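Long-range contact in alanine racemase (Corynebacterium glutamicum, PDB 2DY3), which is a pyridoxal-5'-phosphate-binding protein of the alanine racemase family, pairing an N-terminal TIM-barrel-type domain with a mainly beta C-terminal domain in a two-chain assembly: residues B[1-13]-B[349-361]. Numbering follows the deposited sequence.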
loop_
_atom_site.group_PDB
_atom_site.type_symbol
_atom_site.label_atom_id
_atom_site.label_comp_id
_atom_site.label_asym_id
_atom_site.label_seq_id
_atom_site.Cartn_x
_atom_site.Cartn_y
_atom_site.Cartn_z
ATOM N N MET B 1 -15.729 -8.532 -13.305
ATOM C CA MET B 1 -16.190 -8.189 -11.928
ATOM C C MET B 1 -15.050 -8.373 -10.928
ATOM O O MET B 1 -14.417 -9.427 -10.879
ATOM C CB MET B 1 -17.370 -9.081 -11.536
ATOM C CG MET B 1 -18.010 -8.713 -10.211
ATOM S SD MET B 1 -17.968 -10.061 -9.022
ATOM C CE MET B 1 -16.531 -9.644 -8.121
ATOM N N ASN B 2 -14.802 -7.343 -10.128
ATOM C CA ASN B 2 -13.737 -7.385 -9.135
ATOM C C ASN B 2 -14.261 -7.631 -7.724
ATOM O O ASN B 2 -15.263 -7.054 -7.314
ATOM C CB ASN B 2 -12.940 -6.086 -9.193
ATOM C CG ASN B 2 -12.208 -5.927 -10.505
ATOM O OD1 ASN B 2 -11.445 -6.808 -10.906
ATOM N ND2 ASN B 2 -12.439 -4.809 -11.187
ATOM N N LEU B 3 -13.563 -8.484 -6.981
ATOM C CA LEU B 3 -13.972 -8.832 -5.621
ATOM C C LEU B 3 -13.577 -7.805 -4.564
ATOM O O LEU B 3 -14.125 -7.796 -3.465
ATOM C CB LEU B 3 -13.376 -10.188 -5.235
ATOM C CG LEU B 3 -13.715 -11.386 -6.127
ATOM C CD1 LEU B 3 -12.830 -12.573 -5.740
ATOM C CD2 LEU B 3 -15.187 -11.734 -5.990
ATOM N N LEU B 4 -12.622 -6.945 -4.892
ATOM C CA LEU B 4 -12.151 -5.952 -3.941
ATOM C C LEU B 4 -11.970 -4.596 -4.613
ATOM O O LEU B 4 -11.181 -4.455 -5.543
ATOM C CB LEU B 4 -10.824 -6.418 -3.338
ATOM C CG LEU B 4 -10.213 -5.540 -2.249
ATOM C CD1 LEU B 4 -11.183 -5.448 -1.074
ATOM C CD2 LEU B 4 -8.875 -6.130 -1.809
ATOM N N THR B 5 -12.684 -3.588 -4.133
ATOM C CA THR B 5 -12.582 -2.275 -4.751
ATOM C C THR B 5 -12.803 -1.115 -3.795
ATOM O O THR B 5 -13.250 -1.290 -2.660
ATOM C CB THR B 5 -13.633 -2.115 -5.870
ATOM O OG1 THR B 5 -14.921 -1.918 -5.278
ATOM C CG2 THR B 5 -13.696 -3.365 -6.747
ATOM N N THR B 6 -12.465 0.076 -4.272
ATOM C CA THR B 6 -12.703 1.300 -3.531
ATOM C C THR B 6 -13.601 2.105 -4.461
ATOM O O THR B 6 -13.284 2.271 -5.641
ATOM C CB THR B 6 -11.417 2.107 -3.268
ATOM O OG1 THR B 6 -10.670 2.241 -4.487
ATOM C CG2 THR B 6 -10.567 1.431 -2.199
ATOM N N LYS B 7 -14.739 2.560 -3.948
ATOM C CA LYS B 7 -15.664 3.367 -4.737
ATOM C C LYS B 7 -15.306 4.816 -4.482
ATOM O O LYS B 7 -15.328 5.261 -3.337
ATOM C CB LYS B 7 -17.112 3.176 -4.285
ATOM C CG LYS B 7 -17.810 1.908 -4.722
ATOM C CD LYS B 7 -19.257 1.964 -4.239
ATOM C CE LYS B 7 -20.093 0.803 -4.748
ATOM N NZ LYS B 7 -21.501 0.888 -4.248
ATOM N N ILE B 8 -14.984 5.550 -5.538
ATOM C CA ILE B 8 -14.651 6.951 -5.388
ATOM C C ILE B 8 -15.781 7.798 -5.945
ATOM O O ILE B 8 -16.009 7.833 -7.153
ATOM C CB ILE B 8 -13.348 7.318 -6.127
ATOM C CG1 ILE B 8 -12.236 6.342 -5.744
ATOM C CG2 ILE B 8 -12.929 8.733 -5.762
ATOM C CD1 ILE B 8 -12.037 6.193 -4.247
ATOM N N ASP B 9 -16.490 8.475 -5.051
ATOM C CA ASP B 9 -17.596 9.335 -5.440
ATOM C C ASP B 9 -17.055 10.705 -5.846
ATOM O O ASP B 9 -16.733 11.526 -4.991
ATOM C CB ASP B 9 -18.564 9.486 -4.270
ATOM C CG ASP B 9 -19.780 10.322 -4.618
ATOM O OD1 ASP B 9 -19.772 10.997 -5.670
ATOM O OD2 ASP B 9 -20.744 10.310 -3.826
ATOM N N LEU B 10 -16.965 10.950 -7.151
ATOM C CA LEU B 10 -16.453 12.220 -7.651
ATOM C C LEU B 10 -17.375 13.401 -7.357
ATOM O O LEU B 10 -16.900 14.517 -7.122
ATOM C CB LEU B 10 -16.177 12.116 -9.157
ATOM C CG LEU B 10 -15.043 11.143 -9.501
ATOM C CD1 LEU B 10 -14.839 11.043 -11.014
ATOM C CD2 LEU B 10 -13.774 11.613 -8.815
ATOM N N ASP B 11 -18.688 13.170 -7.369
ATOM C CA ASP B 11 -19.632 14.249 -7.079
ATOM C C ASP B 11 -19.398 14.745 -5.661
ATOM O O ASP B 11 -19.519 15.938 -5.379
ATOM C CB ASP B 11 -21.083 13.779 -7.207
ATOM C CG ASP B 11 -21.501 13.552 -8.643
ATOM O OD1 ASP B 11 -21.154 14.386 -9.509
ATOM O OD2 ASP B 11 -22.189 12.544 -8.904
ATOM N N ALA B 12 -19.075 13.818 -4.766
ATOM C CA ALA B 12 -18.809 14.169 -3.376
ATOM C C ALA B 12 -17.598 15.092 -3.340
ATOM O O ALA B 12 -17.553 16.048 -2.563
ATOM C CB ALA B 12 -18.542 12.911 -2.556
ATOM N N ILE B 13 -16.616 14.803 -4.193
ATOM C CA ILE B 13 -15.403 15.614 -4.267
ATOM C C ILE B 13 -15.720 17.021 -4.785
ATOM O O ILE B 13 -15.219 18.020 -4.259
ATOM C CB ILE B 13 -14.341 14.942 -5.178
ATOM C CG1 ILE B 13 -13.806 13.682 -4.485
ATOM C CG2 ILE B 13 -13.196 15.909 -5.474
ATOM C CD1 ILE B 13 -12.752 12.936 -5.262
ATOM N N VAL B 349 -7.681 5.925 4.671
ATOM C CA VAL B 349 -7.977 6.092 3.249
ATOM C C VAL B 349 -6.777 5.745 2.372
ATOM O O VAL B 349 -6.934 5.420 1.196
ATOM C CB VAL B 349 -8.456 7.521 2.914
ATOM C CG1 VAL B 349 -9.763 7.812 3.662
ATOM C CG2 VAL B 349 -7.375 8.541 3.254
ATOM N N CYS B 350 -5.581 5.800 2.953
ATOM C CA CYS B 350 -4.357 5.475 2.224
ATOM C C CYS B 350 -4.067 3.980 2.248
ATOM O O CYS B 350 -3.192 3.507 1.523
ATOM C CB CYS B 350 -3.150 6.209 2.830
ATOM S SG CYS B 350 -2.983 7.952 2.374
ATOM N N ARG B 351 -4.798 3.233 3.073
ATOM C CA ARG B 351 -4.562 1.797 3.198
ATOM C C ARG B 351 -4.929 0.865 2.042
ATOM O O ARG B 351 -4.136 -0.014 1.688
ATOM C CB ARG B 351 -5.216 1.270 4.480
ATOM C CG ARG B 351 -4.532 1.729 5.764
ATOM C CD ARG B 351 -3.107 1.180 5.887
ATOM N NE ARG B 351 -2.257 1.575 4.764
ATOM C CZ ARG B 351 -1.916 2.830 4.477
ATOM N NH1 ARG B 351 -2.349 3.828 5.236
ATOM N NH2 ARG B 351 -1.158 3.088 3.416
ATOM N N PRO B 352 -6.127 1.026 1.446
ATOM C CA PRO B 352 -6.562 0.168 0.331
ATOM C C PRO B 352 -5.534 0.078 -0.792
ATOM O O PRO B 352 -5.266 1.062 -1.479
ATOM C CB PRO B 352 -7.872 0.821 -0.114
ATOM C CG PRO B 352 -8.424 1.336 1.190
ATOM C CD PRO B 352 -7.181 1.991 1.797
ATOM N N THR B 353 -4.976 -1.114 -0.982
ATOM C CA THR B 353 -3.944 -1.328 -1.990
ATOM C C THR B 353 -3.981 -2.769 -2.534
ATOM O O THR B 353 -5.001 -3.449 -2.442
ATOM C CB THR B 353 -2.550 -1.013 -1.363
ATOM O OG1 THR B 353 -1.542 -0.987 -2.377
ATOM C CG2 THR B 353 -2.183 -2.059 -0.310
ATOM N N GLY B 354 -2.875 -3.218 -3.122
ATOM C CA GLY B 354 -2.805 -4.573 -3.650
ATOM C C GLY B 354 -3.809 -4.918 -4.735
ATOM O O GLY B 354 -3.815 -4.305 -5.803
ATOM N N ARG B 355 -4.661 -5.909 -4.471
ATOM C CA ARG B 355 -5.659 -6.330 -5.448
ATOM C C ARG B 355 -6.837 -5.360 -5.544
ATOM O O ARG B 355 -7.653 -5.455 -6.462
ATOM C CB ARG B 355 -6.171 -7.737 -5.115
ATOM C CG ARG B 355 -5.275 -8.891 -5.609
ATOM C CD ARG B 355 -3.892 -8.895 -4.959
ATOM N NE ARG B 355 -3.943 -9.179 -3.527
ATOM C CZ ARG B 355 -3.805 -10.386 -2.989
ATOM N NH1 ARG B 355 -3.605 -11.447 -3.764
ATOM N NH2 ARG B 355 -3.848 -10.531 -1.668
ATOM N N THR B 356 -6.918 -4.425 -4.603
ATOM C CA THR B 356 -7.999 -3.444 -4.593
ATOM C C THR B 356 -8.042 -2.653 -5.898
ATOM O O THR B 356 -7.048 -2.055 -6.302
ATOM C CB THR B 356 -7.832 -2.422 -3.451
ATOM O OG1 THR B 356 -6.647 -1.647 -3.678
ATOM C CG2 THR B 356 -7.709 -3.114 -2.123
ATOM N N VAL B 357 -9.199 -2.640 -6.547
ATOM C CA VAL B 357 -9.353 -1.901 -7.792
ATOM C C VAL B 357 -10.148 -0.630 -7.522
ATOM O O VAL B 357 -11.116 -0.638 -6.763
ATOM C CB VAL B 357 -10.081 -2.738 -8.862
ATOM C CG1 VAL B 357 -10.272 -1.913 -10.124
ATOM C CG2 VAL B 357 -9.281 -3.988 -9.163
ATOM N N ARG B 358 -9.736 0.462 -8.148
ATOM C CA ARG B 358 -10.398 1.740 -7.950
ATOM C C ARG B 358 -11.528 1.961 -8.956
ATOM O O ARG B 358 -11.314 1.895 -10.168
ATOM C CB ARG B 358 -9.350 2.856 -8.047
ATOM C CG ARG B 358 -9.821 4.231 -7.654
ATOM C CD ARG B 358 -8.670 5.244 -7.692
ATOM N NE ARG B 358 -7.695 5.054 -6.617
ATOM C CZ ARG B 358 -6.418 4.720 -6.805
ATOM N NH1 ARG B 358 -5.948 4.531 -8.030
ATOM N NH2 ARG B 358 -5.606 4.584 -5.767
ATOM N N ALA B 359 -12.733 2.209 -8.446
ATOM C CA ALA B 359 -13.899 2.460 -9.291
ATOM C C ALA B 359 -14.487 3.830 -8.955
ATOM O O ALA B 359 -14.637 4.192 -7.783
ATOM C CB ALA B 359 -14.941 1.382 -9.089
ATOM N N TYR B 360 -14.839 4.585 -9.989
ATOM C CA TYR B 360 -15.368 5.924 -9.791
ATOM C C TYR B 360 -16.889 6.023 -9.758
ATOM O O TYR B 360 -17.572 5.617 -10.694
ATOM C CB TYR B 360 -14.775 6.842 -10.859
ATOM C CG TYR B 360 -13.269 6.916 -10.744
ATOM C CD1 TYR B 360 -12.668 7.672 -9.744
ATOM C CD2 TYR B 360 -12.451 6.162 -11.576
ATOM C CE1 TYR B 360 -11.299 7.676 -9.573
ATOM C CE2 TYR B 360 -11.080 6.154 -11.412
ATOM C CZ TYR B 360 -10.509 6.914 -10.408
ATOM O OH TYR B 360 -9.143 6.909 -10.230
ATOM N N VAL B 361 -17.387 6.556 -8.644
ATOM C CA VAL B 361 -18.812 6.752 -8.381
ATOM C C VAL B 361 -19.639 5.477 -8.445
ATOM O O VAL B 361 -19.396 4.603 -9.276
ATOM C CB VAL B 361 -19.416 7.787 -9.343
ATOM C CG1 VAL B 361 -20.883 7.981 -9.038
ATOM C CG2 VAL B 361 -18.674 9.102 -9.206
HETATM O O HOH W 1 -10.564 -6.942 -6.839
HETATM O O HOH W 2 -8.342 3.789 -3.842
#
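Strands 4-8 and 357-360 run parallel, their axes 4.6 Å apart at closest and 31° askew, with Thr5 abreast of Val357 and Ile8 of Tyr360. The ladder zigzags as parallel pairing requires: Val357 N gives to Leu4 O, Thr6 N to Val357 O, Ala359 N to Thr6 O and Ile8 N to Ala359 O. A water takes up the ladder just beyond its start, accepting from Leu4 N and donating to Arg355 O. On the face holding Thr6, Ile8, Arg358 and Tyr360, Thr6 divides its branches. With chi1 at 49°, OG1 sits between the backbone N and the carbonyl carbon and shares a water with Arg358, 2.9 Å from OG1, though the link from Arg358 NE is weak; CG2 presses on the ring of Pro352, at 3.5 Å from CB. Trp238 of strand 236-247 packs against both residues. Ile8 and Tyr360 lie side by side, CB of the former 3.7 Å from CD1 of the latter, while Ile8 CG1 touches the aliphatic stem of Arg358 at CG, also 3.7 Å away. Arg358 NH2 hydrogen-bonds to Asn39 O. At the turn end, Leu4 lies alongside Thr356, its CG and CD2 nearest that residue's methyl, whose exact place is less sure; on the face of Thr5, Val357 and Ala359, the side chain of Asn2 runs across that of Val357, its CG 3.8 Å from Val357 CG2. Beyond the Ile8-Tyr360 pair, Val361 CG2 meets Leu10 CB at 3.9 Å, where Asp9 N-caps helix 10-24 through OD1 and Ala12 N. Flanked also by antiparallel strand 236-247, the chain's first strand lies beside its last in the mixed beta sheet of the C-terminal domain, as in the alanine racemase fold.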